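Local structure of cytochrome P450 268A2 Cyp268A2 (Mycobacterium marinum, 6BLD) at residues Arg303-Ala316 with Arg327-Trp341. The protein is a haem-binding protein of the cytochrome P450 family, with a mostly helical fold that encloses the haem and a neighbouring ligand pocket. Sequence-based numbering, arbitrary orientation.
Sequences RWATPVMTFRRTAA and RAGEKVVMFYASGNW. With HEM (protoporphyrin IX containing Fe), chain B; DXJ ((3E,5E)-6,10-dimethylundeca-3,5,9-trien-2-one), chain C.
Tyr336 fills a hollow formed by Thr306, Val308 and Phe311. Its CB sits against Thr306 CG2, CD1 comes 3.2 Å from Val308 O at the ring edge, and OH reaches to 3.2 Å from Phe311 CB, near the plane of the Phe311 ring. With CG anti to its own carbonyl carbon (chi1 -58°), the tyrosine ring lies alongside Val308, CE1 touching CG1. Phe311 and Val308 carry this packing down to the haem, and Phe311 CZ also meets DXJ C01 at 3.8 Å. Antiparallel strands 310-315 and 331-335 continue from here; Phe311 with Met334 and Arg313 with Val332 are hydrogen-bonded pairs, the bond from Phe311 N to Met334 O being weak. On the haem side, Met334 CE lies over one face of the Arg313 guanidinium, 3.8 Å above its centre. The same guanidinium offers NH2 to haem O2D (2.8 Å) and NH1 to Arg312 O. On the other side of the sheet Thr310 CG2 nestles against Phe335, while Lys331 stretches out and lays CE over the Arg312 guanidinium. Their like charges are probably eased by water 2, which accepts from Lys331 NZ and weakly from Arg312 NE, by the salt bridge from Lys331 to Asp58 and by Leu87 O, which accepts from Arg312. At the helical end, Asn340 ND2 donates to Thr306 OG1 (2.9 Å, 163°), the hydroxyl lying close to the Asn340 amide plane and donating to Arg303 O. Arg303 brings NH1 over one face of Trp341, toward the rim, its guanidinium tilted 53° to the ring, a cation-pi contact; NH1 bonds weakly to Asn340 O, NE forms a salt bridge to Glu300, and NH2 bonds to Pro349 O. Arg313, under a methyl, and Arg303, against an indole, thus direct N-H groups to acceptors, consistent with both staying charged though buried and with Arg313 helping to balance the haem propionate.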
ATOM      1  N   ARG A 303       4.556   6.986  -8.102  1.00 18.11           N
ATOM      2  CA  ARG A 303       5.767   6.304  -8.545  1.00 17.76           C
ATOM      3  C   ARG A 303       6.932   6.577  -7.602  1.00 17.14           C
ATOM      4  O   ARG A 303       7.698   5.664  -7.258  1.00 14.93           O
ATOM      5  CB  ARG A 303       6.132   6.746  -9.969  1.00 18.18           C
ATOM      6  CG  ARG A 303       7.429   6.138 -10.490  1.00 18.57           C
ATOM      7  CD  ARG A 303       7.992   6.899 -11.700  1.00 18.81           C
ATOM      8  NE  ARG A 303       8.907   7.971 -11.308  1.00 18.86           N
ATOM      9  CZ  ARG A 303      10.108   7.791 -10.760  1.00 18.26           C
ATOM     10  NH1 ARG A 303      10.579   6.568 -10.545  1.00 17.43           N
ATOM     11  NH2 ARG A 303      10.849   8.843 -10.438  1.00 18.14           N
ATOM     12  N   TRP A 304       7.086   7.836  -7.190  1.00 16.86           N
ATOM     13  CA  TRP A 304       8.176   8.210  -6.299  1.00 17.29           C
ATOM     14  C   TRP A 304       8.031   7.549  -4.935  1.00 16.76           C
ATOM     15  O   TRP A 304       9.022   7.095  -4.351  1.00 16.81           O
ATOM     16  CB  TRP A 304       8.232   9.730  -6.153  1.00 17.91           C
ATOM     17  CG  TRP A 304       9.471  10.229  -5.473  1.00 18.76           C
ATOM     18  CD1 TRP A 304       9.609  10.554  -4.155  1.00 19.38           C
ATOM     19  CD2 TRP A 304      10.748  10.463  -6.080  1.00 19.59           C
ATOM     20  NE1 TRP A 304      10.892  10.976  -3.903  1.00 20.46           N
ATOM     21  CE2 TRP A 304      11.612  10.930  -5.068  1.00 20.41           C
ATOM     22  CE3 TRP A 304      11.245  10.325  -7.380  1.00 19.90           C
ATOM     23  CZ2 TRP A 304      12.942  11.257  -5.315  1.00 21.04           C
ATOM     24  CZ3 TRP A 304      12.568  10.650  -7.622  1.00 21.05           C
ATOM     25  CH2 TRP A 304      13.401  11.111  -6.594  1.00 21.52           C
ATOM     26  N   ALA A 305       6.806   7.477  -4.411  1.00 16.11           N
ATOM     27  CA  ALA A 305       6.607   6.891  -3.090  1.00 16.16           C
ATOM     28  C   ALA A 305       6.707   5.373  -3.139  1.00 16.55           C
ATOM     29  O   ALA A 305       7.455   4.765  -2.362  1.00 17.48           O
ATOM     30  CB  ALA A 305       5.256   7.325  -2.521  1.00 15.91           C
ATOM     31  N   THR A 306       5.973   4.745  -4.065  1.00 15.95           N
ATOM     32  CA  THR A 306       5.782   3.298  -4.107  1.00 15.70           C
ATOM     33  C   THR A 306       5.557   2.780  -2.689  1.00 15.60           C
ATOM     34  O   THR A 306       6.395   2.040  -2.154  1.00 15.53           O
ATOM     35  CB  THR A 306       6.977   2.609  -4.774  1.00 16.33           C
ATOM     36  OG1 THR A 306       7.299   3.291  -5.992  1.00 17.54           O
ATOM     37  CG2 THR A 306       6.652   1.158  -5.101  1.00 15.66           C
ATOM     38  N   PRO A 307       4.452   3.163  -2.038  1.00 15.25           N
ATOM     39  CA  PRO A 307       4.268   2.779  -0.629  1.00 14.78           C
ATOM     40  C   PRO A 307       4.175   1.283  -0.422  1.00 14.33           C
ATOM     41  O   PRO A 307       4.569   0.791   0.640  1.00 14.42           O
ATOM     42  CB  PRO A 307       2.965   3.489  -0.239  1.00 14.66           C
ATOM     43  CG  PRO A 307       2.240   3.666  -1.511  1.00 14.78           C
ATOM     44  CD  PRO A 307       3.290   3.899  -2.563  1.00 15.10           C
ATOM     45  N   VAL A 308       3.659   0.543  -1.398  1.00 14.11           N
ATOM     46  CA  VAL A 308       3.675  -0.914  -1.360  1.00 13.94           C
ATOM     47  C   VAL A 308       4.919  -1.371  -2.109  1.00 13.68           C
ATOM     48  O   VAL A 308       5.007  -1.231  -3.332  1.00 13.47           O
ATOM     49  CB  VAL A 308       2.401  -1.512  -1.968  1.00 14.18           C
ATOM     50  CG1 VAL A 308       2.400  -3.024  -1.806  1.00 14.41           C
ATOM     51  CG2 VAL A 308       1.169  -0.900  -1.323  1.00 13.98           C
ATOM     52  N   MET A 309       5.890  -1.911  -1.374  1.00 14.07           N
ATOM     53  CA  MET A 309       7.146  -2.342  -1.973  1.00 14.30           C
ATOM     54  C   MET A 309       7.084  -3.764  -2.510  1.00 14.03           C
ATOM     55  O   MET A 309       7.698  -4.060  -3.542  1.00 14.10           O
ATOM     56  CB  MET A 309       8.283  -2.234  -0.955  1.00 14.27           C
ATOM     57  CG  MET A 309       8.586  -0.820  -0.505  1.00 13.93           C
ATOM     58  SD  MET A 309      10.036  -0.751   0.558  1.00 14.39           S
ATOM     59  CE  MET A 309       9.531  -1.825   1.903  1.00 13.36           C
ATOM     60  N   THR A 310       6.366  -4.660  -1.834  1.00 13.98           N
ATOM     61  CA  THR A 310       6.370  -6.066  -2.209  1.00 14.64           C
ATOM     62  C   THR A 310       4.967  -6.650  -2.160  1.00 14.42           C
ATOM     63  O   THR A 310       4.162  -6.302  -1.291  1.00 13.81           O
ATOM     64  CB  THR A 310       7.282  -6.901  -1.297  1.00 15.14           C
ATOM     65  OG1 THR A 310       6.852  -6.768   0.064  1.00 12.36           O
ATOM     66  CG2 THR A 310       8.732  -6.455  -1.420  1.00 12.76           C
ATOM     67  N   PHE A 311       4.693  -7.536  -3.112  1.00 13.94           N
ATOM     68  CA  PHE A 311       3.571  -8.458  -3.071  1.00 13.88           C
ATOM     69  C   PHE A 311       4.022  -9.719  -3.789  1.00 13.85           C
ATOM     70  O   PHE A 311       4.813  -9.655  -4.733  1.00 14.15           O
ATOM     71  CB  PHE A 311       2.307  -7.881  -3.724  1.00 13.56           C
ATOM     72  CG  PHE A 311       1.355  -7.239  -2.752  1.00 13.29           C
ATOM     73  CD1 PHE A 311       1.104  -7.817  -1.516  1.00 13.64           C
ATOM     74  CD2 PHE A 311       0.710  -6.057  -3.077  1.00 13.13           C
ATOM     75  CE1 PHE A 311       0.225  -7.222  -0.621  1.00 12.93           C
ATOM     76  CE2 PHE A 311      -0.169  -5.460  -2.188  1.00 13.16           C
ATOM     77  CZ  PHE A 311      -0.410  -6.043  -0.959  1.00 12.72           C
ATOM     78  N   ARG A 312       3.538 -10.863  -3.330  1.00 13.93           N
ATOM     79  CA  ARG A 312       4.014 -12.131  -3.860  1.00 14.46           C
ATOM     80  C   ARG A 312       2.861 -12.934  -4.446  1.00 14.23           C
ATOM     81  O   ARG A 312       1.684 -12.639  -4.228  1.00 14.18           O
ATOM     82  CB  ARG A 312       4.735 -12.945  -2.777  1.00 15.56           C
ATOM     83  CG  ARG A 312       3.806 -13.742  -1.893  1.00 17.66           C
ATOM     84  CD  ARG A 312       4.457 -15.022  -1.403  1.00 19.14           C
ATOM     85  NE  ARG A 312       3.874 -15.445  -0.135  1.00 19.93           N
ATOM     86  CZ  ARG A 312       3.023 -16.455  -0.000  1.00 20.23           C
ATOM     87  NH1 ARG A 312       2.654 -17.165  -1.057  1.00 20.43           N
ATOM     88  NH2 ARG A 312       2.544 -16.758   1.197  1.00 20.91           N
ATOM     89  N   ARG A 313       3.230 -13.957  -5.214  1.00 14.25           N
ATOM     90  CA  ARG A 313       2.287 -14.898  -5.795  1.00 15.12           C
ATOM     91  C   ARG A 313       2.858 -16.302  -5.654  1.00 15.47           C
ATOM     92  O   ARG A 313       4.031 -16.486  -5.315  1.00 13.80           O
ATOM     93  CB  ARG A 313       1.998 -14.582  -7.271  1.00 15.88           C
ATOM     94  CG  ARG A 313       1.483 -13.172  -7.539  1.00 15.99           C
ATOM     95  CD  ARG A 313       0.008 -13.050  -7.198  1.00 16.20           C
ATOM     96  NE  ARG A 313      -0.570 -11.796  -7.672  1.00 13.39           N
ATOM     97  CZ  ARG A 313      -0.694 -10.703  -6.927  1.00 14.36           C
ATOM     98  NH1 ARG A 313      -0.270 -10.704  -5.670  1.00 14.16           N
ATOM     99  NH2 ARG A 313      -1.238  -9.605  -7.439  1.00 13.14           N
ATOM    100  N   THR A 314       2.013 -17.297  -5.915  1.00 15.69           N
ATOM    101  CA  THR A 314       2.418 -18.697  -5.935  1.00 15.91           C
ATOM    102  C   THR A 314       2.129 -19.270  -7.315  1.00 16.56           C
ATOM    103  O   THR A 314       1.009 -19.144  -7.822  1.00 16.30           O
ATOM    104  CB  THR A 314       1.687 -19.510  -4.860  1.00 16.26           C
ATOM    105  OG1 THR A 314       1.763 -18.828  -3.603  1.00 16.13           O
ATOM    106  CG2 THR A 314       2.314 -20.888  -4.717  1.00 16.66           C
ATOM    107  N   ALA A 315       3.136 -19.894  -7.921  1.00 17.29           N
ATOM    108  CA  ALA A 315       2.979 -20.437  -9.263  1.00 17.98           C
ATOM    109  C   ALA A 315       2.093 -21.676  -9.232  1.00 18.55           C
ATOM    110  O   ALA A 315       2.320 -22.596  -8.442  1.00 18.58           O
ATOM    111  CB  ALA A 315       4.341 -20.773  -9.866  1.00 18.25           C
ATOM    112  N   ALA A 316       1.072 -21.693 -10.091  1.00 19.31           N
ATOM    113  CA  ALA A 316       0.213 -22.862 -10.215  1.00 20.91           C
ATOM    114  C   ALA A 316       0.769 -23.887 -11.191  1.00 22.38           C
ATOM    115  O   ALA A 316       0.369 -25.055 -11.140  1.00 22.82           O
ATOM    116  CB  ALA A 316      -1.192 -22.445 -10.655  1.00 20.90           C
ATOM    117  N   ARG A 327       8.975 -23.026 -11.044  1.00 21.24           N
ATOM    118  CA  ARG A 327       8.293 -24.298 -10.868  1.00 22.48           C
ATOM    119  C   ARG A 327       6.956 -24.104 -10.162  1.00 21.07           C
ATOM    120  O   ARG A 327       6.744 -23.133  -9.431  1.00 20.68           O
ATOM    121  CB  ARG A 327       9.165 -25.272 -10.076  1.00 24.14           C
ATOM    122  CG  ARG A 327      10.528 -25.523 -10.696  1.00 26.55           C
ATOM    123  CD  ARG A 327      10.407 -26.288 -12.001  1.00 29.43           C
ATOM    124  NE  ARG A 327      11.665 -26.928 -12.371  1.00 32.55           N
ATOM    125  CZ  ARG A 327      11.794 -27.809 -13.358  1.00 34.84           C
ATOM    126  NH1 ARG A 327      10.738 -28.159 -14.078  1.00 35.45           N
ATOM    127  NH2 ARG A 327      12.979 -28.340 -13.623  1.00 36.22           N
ATOM    128  N   ALA A 328       6.050 -25.052 -10.394  1.00 20.77           N
ATOM    129  CA  ALA A 328       4.741 -25.017  -9.754  1.00 20.12           C
ATOM    130  C   ALA A 328       4.888 -25.088  -8.240  1.00 19.56           C
ATOM    131  O   ALA A 328       5.631 -25.922  -7.713  1.00 20.02           O
ATOM    132  CB  ALA A 328       3.876 -26.172 -10.257  1.00 20.81           C
ATOM    133  N   GLY A 329       4.177 -24.205  -7.542  1.00 18.54           N
ATOM    134  CA  GLY A 329       4.233 -24.142  -6.098  1.00 18.00           C
ATOM    135  C   GLY A 329       5.291 -23.219  -5.531  1.00 16.97           C
ATOM    136  O   GLY A 329       5.343 -23.046  -4.307  1.00 16.24           O
ATOM    137  N   GLU A 330       6.129 -22.621  -6.370  1.00 16.40           N
ATOM    138  CA  GLU A 330       7.191 -21.744  -5.898  1.00 17.70           C
ATOM    139  C   GLU A 330       6.675 -20.319  -5.731  1.00 16.81           C
ATOM    140  O   GLU A 330       5.785 -19.869  -6.457  1.00 15.28           O
ATOM    141  CB  GLU A 330       8.380 -21.770  -6.860  1.00 18.75           C
ATOM    142  CG  GLU A 330       9.085 -23.121  -6.916  1.00 20.19           C
ATOM    143  CD  GLU A 330      10.410 -23.072  -7.655  1.00 21.08           C
ATOM    144  OE1 GLU A 330      10.499 -22.370  -8.684  1.00 21.12           O
ATOM    145  OE2 GLU A 330      11.364 -23.749  -7.211  1.00 22.09           O
ATOM    146  N   LYS A 331       7.241 -19.615  -4.755  1.00 16.62           N
ATOM    147  CA  LYS A 331       6.840 -18.244  -4.474  1.00 15.95           C
ATOM    148  C   LYS A 331       7.522 -17.277  -5.435  1.00 15.96           C
ATOM    149  O   LYS A 331       8.694 -17.443  -5.783  1.00 16.56           O
ATOM    150  CB  LYS A 331       7.180 -17.873  -3.031  1.00 16.05           C
ATOM    151  CG  LYS A 331       6.337 -18.594  -1.993  1.00 17.14           C
ATOM    152  CD  LYS A 331       6.686 -18.140  -0.584  1.00 18.19           C
ATOM    153  CE  LYS A 331       5.912 -18.931   0.458  1.00 19.63           C
ATOM    154  NZ  LYS A 331       6.163 -18.423   1.835  1.00 20.29           N
ATOM    155  N   VAL A 332       6.776 -16.258  -5.858  1.00 15.35           N
ATOM    156  CA  VAL A 332       7.240 -15.267  -6.824  1.00 15.14           C
ATOM    157  C   VAL A 332       6.933 -13.889  -6.257  1.00 14.46           C
ATOM    158  O   VAL A 332       5.761 -13.536  -6.090  1.00 13.86           O
ATOM    159  CB  VAL A 332       6.574 -15.454  -8.198  1.00 16.06           C
ATOM    160  CG1 VAL A 332       7.015 -14.365  -9.155  1.00 16.60           C
ATOM    161  CG2 VAL A 332       6.896 -16.833  -8.767  1.00 16.99           C
ATOM    162  N   VAL A 333       7.972 -13.112  -5.966  1.00 14.64           N
ATOM    163  CA  VAL A 333       7.836 -11.840  -5.265  1.00 14.26           C
ATOM    164  C   VAL A 333       8.081 -10.697  -6.240  1.00 14.28           C
ATOM    165  O   VAL A 333       9.096 -10.680  -6.948  1.00 14.67           O
ATOM    166  CB  VAL A 333       8.798 -11.752  -4.069  1.00 14.52           C
ATOM    167  CG1 VAL A 333       8.678 -10.394  -3.384  1.00 13.09           C
ATOM    168  CG2 VAL A 333       8.513 -12.879  -3.089  1.00 13.37           C
ATOM    169  N   MET A 334       7.161  -9.738  -6.263  1.00 13.72           N
ATOM    170  CA  MET A 334       7.252  -8.558  -7.112  1.00 13.26           C
ATOM    171  C   MET A 334       7.792  -7.393  -6.292  1.00 13.09           C
ATOM    172  O   MET A 334       7.240  -7.062  -5.238  1.00 12.80           O
ATOM    173  CB  MET A 334       5.877  -8.213  -7.682  1.00 13.63           C
ATOM    174  CG  MET A 334       5.300  -9.278  -8.592  1.00 14.62           C
ATOM    175  SD  MET A 334       3.830  -8.703  -9.447  1.00 15.89           S
ATOM    176  CE  MET A 334       2.523  -9.491  -8.549  1.00 16.35           C
ATOM    177  N   PHE A 335       8.873  -6.783  -6.767  1.00 13.39           N
ATOM    178  CA  PHE A 335       9.509  -5.665  -6.074  1.00 13.50           C
ATOM    179  C   PHE A 335       9.144  -4.384  -6.817  1.00 13.48           C
ATOM    180  O   PHE A 335       9.827  -3.962  -7.753  1.00 13.85           O
ATOM    181  CB  PHE A 335      11.015  -5.875  -5.979  1.00 14.11           C
ATOM    182  CG  PHE A 335      11.402  -6.999  -5.061  1.00 14.42           C
ATOM    183  CD1 PHE A 335      11.530  -6.782  -3.700  1.00 14.47           C
ATOM    184  CD2 PHE A 335      11.625  -8.274  -5.556  1.00 14.91           C
ATOM    185  CE1 PHE A 335      11.881  -7.814  -2.845  1.00 14.90           C
ATOM    186  CE2 PHE A 335      11.978  -9.311  -4.709  1.00 15.65           C
ATOM    187  CZ  PHE A 335      12.105  -9.079  -3.350  1.00 15.41           C
ATOM    188  N   TYR A 336       8.046  -3.758  -6.381  1.00 13.18           N
ATOM    189  CA  TYR A 336       7.500  -2.607  -7.092  1.00 14.23           C
ATOM    190  C   TYR A 336       8.467  -1.428  -7.110  1.00 14.55           C
ATOM    191  O   TYR A 336       8.494  -0.666  -8.082  1.00 13.89           O
ATOM    192  CB  TYR A 336       6.174  -2.189  -6.463  1.00 13.00           C
ATOM    193  CG  TYR A 336       5.125  -3.277  -6.449  1.00 13.90           C
ATOM    194  CD1 TYR A 336       4.554  -3.705  -5.257  1.00 13.45           C
ATOM    195  CD2 TYR A 336       4.700  -3.872  -7.629  1.00 14.10           C
ATOM    196  CE1 TYR A 336       3.589  -4.695  -5.242  1.00 13.78           C
ATOM    197  CE2 TYR A 336       3.737  -4.861  -7.625  1.00 13.78           C
ATOM    198  CZ  TYR A 336       3.184  -5.268  -6.431  1.00 14.15           C
ATOM    199  OH  TYR A 336       2.223  -6.251  -6.428  1.00 15.12           O
ATOM    200  N   ALA A 337       9.255  -1.251  -6.045  1.00 14.33           N
ATOM    201  CA  ALA A 337      10.239  -0.173  -6.034  1.00 14.49           C
ATOM    202  C   ALA A 337      11.316  -0.392  -7.086  1.00 15.38           C
ATOM    203  O   ALA A 337      11.823   0.574  -7.668  1.00 15.70           O
ATOM    204  CB  ALA A 337      10.870  -0.042  -4.647  1.00 14.05           C
ATOM    205  N   SER A 338      11.681  -1.650  -7.341  1.00 15.35           N
ATOM    206  CA  SER A 338      12.622  -1.937  -8.418  1.00 15.65           C
ATOM    207  C   SER A 338      11.980  -1.704  -9.779  1.00 15.72           C
ATOM    208  O   SER A 338      12.612  -1.140 -10.682  1.00 16.27           O
ATOM    209  CB  SER A 338      13.130  -3.373  -8.302  1.00 15.72           C
ATOM    210  OG  SER A 338      13.956  -3.705  -9.404  1.00 16.31           O
ATOM    211  N   GLY A 339      10.725  -2.124  -9.943  1.00 14.76           N
ATOM    212  CA  GLY A 339      10.038  -1.908 -11.205  1.00 14.95           C
ATOM    213  C   GLY A 339       9.813  -0.445 -11.522  1.00 16.70           C
ATOM    214  O   GLY A 339       9.811  -0.055 -12.695  1.00 17.07           O
ATOM    215  N   ASN A 340       9.625   0.386 -10.497  1.00 16.29           N
ATOM    216  CA  ASN A 340       9.425   1.813 -10.716  1.00 16.91           C
ATOM    217  C   ASN A 340      10.731   2.571 -10.909  1.00 17.99           C
ATOM    218  O   ASN A 340      10.693   3.754 -11.265  1.00 18.38           O
ATOM    219  CB  ASN A 340       8.634   2.416  -9.553  1.00 14.78           C
ATOM    220  CG  ASN A 340       7.152   2.113  -9.646  1.00 14.88           C
ATOM    221  OD1 ASN A 340       6.642   1.791 -10.720  1.00 14.61           O
ATOM    222  ND2 ASN A 340       6.453   2.209  -8.521  1.00 14.53           N
ATOM    223  N   TRP A 341      11.877   1.927 -10.680  1.00 18.59           N
ATOM    224  CA  TRP A 341      13.179   2.493 -11.006  1.00 20.32           C
ATOM    225  C   TRP A 341      13.818   1.790 -12.199  1.00 21.66           C
ATOM    226  O   TRP A 341      15.023   1.936 -12.433  1.00 22.06           O
ATOM    227  CB  TRP A 341      14.107   2.434  -9.791  1.00 20.53           C
ATOM    228  CG  TRP A 341      14.207   3.739  -9.056  1.00 21.22           C
ATOM    229  CD1 TRP A 341      15.290   4.567  -8.998  1.00 22.16           C
ATOM    230  CD2 TRP A 341      13.179   4.368  -8.282  1.00 21.04           C
ATOM    231  NE1 TRP A 341      15.002   5.670  -8.231  1.00 22.52           N
ATOM    232  CE2 TRP A 341      13.712   5.573  -7.780  1.00 21.97           C
ATOM    233  CE3 TRP A 341      11.861   4.028  -7.959  1.00 20.75           C
ATOM    234  CZ2 TRP A 341      12.972   6.439  -6.977  1.00 22.19           C
ATOM    235  CZ3 TRP A 341      11.128   4.890  -7.161  1.00 20.69           C
ATOM    236  CH2 TRP A 341      11.685   6.080  -6.679  1.00 21.50           C
TER
HETATM  237  CHA HEM B 501      -4.895  -3.482  -3.861  1.00 15.32           C
HETATM  238  CHB HEM B 501      -7.865  -0.593  -1.331  1.00 17.85           C
HETATM  239  CHC HEM B 501      -4.822   3.132  -2.011  1.00 18.15           C
HETATM  240  CHD HEM B 501      -1.529   0.003  -3.751  1.00 16.18           C
HETATM  241  C1A HEM B 501      -5.971  -3.029  -3.126  1.00 15.96           C
HETATM  242  C2A HEM B 501      -7.123  -3.808  -2.718  1.00 15.91           C
HETATM  243  C3A HEM B 501      -7.940  -3.013  -2.024  1.00 16.82           C
HETATM  244  C4A HEM B 501      -7.337  -1.697  -1.960  1.00 17.04           C
HETATM  245  CMA HEM B 501      -9.291  -3.423  -1.398  1.00 16.78           C
HETATM  246  CAA HEM B 501      -7.366  -5.297  -3.043  1.00 15.36           C
HETATM  247  CBA HEM B 501      -7.955  -5.398  -4.447  1.00 14.90           C
HETATM  248  CGA HEM B 501      -8.032  -6.840  -4.875  1.00 14.65           C
HETATM  249  O1A HEM B 501      -8.795  -7.142  -5.830  1.00 14.60           O
HETATM  250  O2A HEM B 501      -7.339  -7.690  -4.257  1.00 14.41           O
HETATM  251  C1B HEM B 501      -7.337   0.680  -1.348  1.00 18.06           C
HETATM  252  C2B HEM B 501      -7.999   1.873  -0.873  1.00 18.76           C
HETATM  253  C3B HEM B 501      -7.183   2.910  -1.055  1.00 19.08           C
HETATM  254  C4B HEM B 501      -5.949   2.414  -1.654  1.00 18.16           C
HETATM  255  CMB HEM B 501      -9.416   1.948  -0.265  1.00 18.98           C
HETATM  256  CAB HEM B 501      -7.573   4.353  -0.654  1.00 20.16           C
HETATM  257  CBB HEM B 501      -6.817   5.414  -0.934  1.00 20.97           C
HETATM  258  C1C HEM B 501      -3.661   2.610  -2.551  1.00 17.57           C
HETATM  259  C2C HEM B 501      -2.482   3.361  -2.943  1.00 17.80           C
HETATM  260  C3C HEM B 501      -1.574   2.485  -3.415  1.00 17.49           C
HETATM  261  C4C HEM B 501      -2.154   1.163  -3.350  1.00 16.79           C
HETATM  262  CMC HEM B 501      -2.355   4.896  -2.794  1.00 17.95           C
HETATM  263  CAC HEM B 501      -0.153   2.720  -3.979  1.00 17.88           C
HETATM  264  CBC HEM B 501       0.336   3.926  -4.282  1.00 19.27           C
HETATM  265  C1D HEM B 501      -2.145  -1.212  -3.955  1.00 15.61           C
HETATM  266  C2D HEM B 501      -1.536  -2.400  -4.514  1.00 14.45           C
HETATM  267  C3D HEM B 501      -2.461  -3.366  -4.544  1.00 14.23           C
HETATM  268  C4D HEM B 501      -3.695  -2.821  -4.007  1.00 15.10           C
HETATM  269  CMD HEM B 501      -0.069  -2.512  -4.984  1.00 13.82           C
HETATM  270  CAD HEM B 501      -2.260  -4.807  -5.068  1.00 13.19           C
HETATM  271  CBD HEM B 501      -2.318  -4.797  -6.593  1.00 13.27           C
HETATM  272  CGD HEM B 501      -2.071  -6.176  -7.149  1.00 14.07           C
HETATM  273  O1D HEM B 501      -2.034  -6.317  -8.400  1.00 15.33           O
HETATM  274  O2D HEM B 501      -1.908  -7.132  -6.349  1.00 12.84           O
HETATM  275  NA  HEM B 501      -6.136  -1.743  -2.644  1.00 17.15           N
HETATM  276  NB  HEM B 501      -6.089   1.046  -1.817  1.00 18.41           N
HETATM  277  NC  HEM B 501      -3.423   1.275  -2.816  1.00 17.67           N
HETATM  278  ND  HEM B 501      -3.460  -1.505  -3.659  1.00 16.35           N
HETATM  279 FE   HEM B 501      -4.853  -0.176  -2.953  1.00 17.15          FE
HETATM  280  C10 DXJ C 502      -2.057  -7.031   6.851  1.00 13.73           C
HETATM  281  C13 DXJ C 502       0.005  -8.332   9.804  1.00 14.75           C
HETATM  282  C01 DXJ C 502      -2.465  -2.919  -0.653  1.00 13.92           C
HETATM  283  C02 DXJ C 502      -2.308  -3.196   0.840  1.00 13.73           C
HETATM  284  C03 DXJ C 502      -3.018  -4.152   1.404  1.00 13.46           C
HETATM  285  C04 DXJ C 502      -1.328  -2.367   1.669  1.00 14.43           C
HETATM  286  C05 DXJ C 502      -2.879  -4.451   2.896  1.00 13.21           C
HETATM  287  C06 DXJ C 502      -2.713  -5.943   3.174  1.00 13.17           C
HETATM  288  C07 DXJ C 502      -2.908  -6.303   4.646  1.00 13.74           C
HETATM  289  C08 DXJ C 502      -1.874  -6.666   5.379  1.00 13.44           C
HETATM  290  C09 DXJ C 502      -4.303  -6.249   5.262  1.00 13.91           C
HETATM  291  C11 DXJ C 502      -1.075  -7.623   7.499  1.00 13.75           C
HETATM  292  C12 DXJ C 502      -1.231  -8.001   8.970  1.00 14.62           C
HETATM  293  O14 DXJ C 502      -2.308  -8.039   9.463  1.00 15.04           O
HETATM  294  O   HOH W   1      10.148  -3.170  -4.107  1.00 13.80           O
HETATM  295  O   HOH W   2       5.521 -15.715   2.248  1.00 31.23           O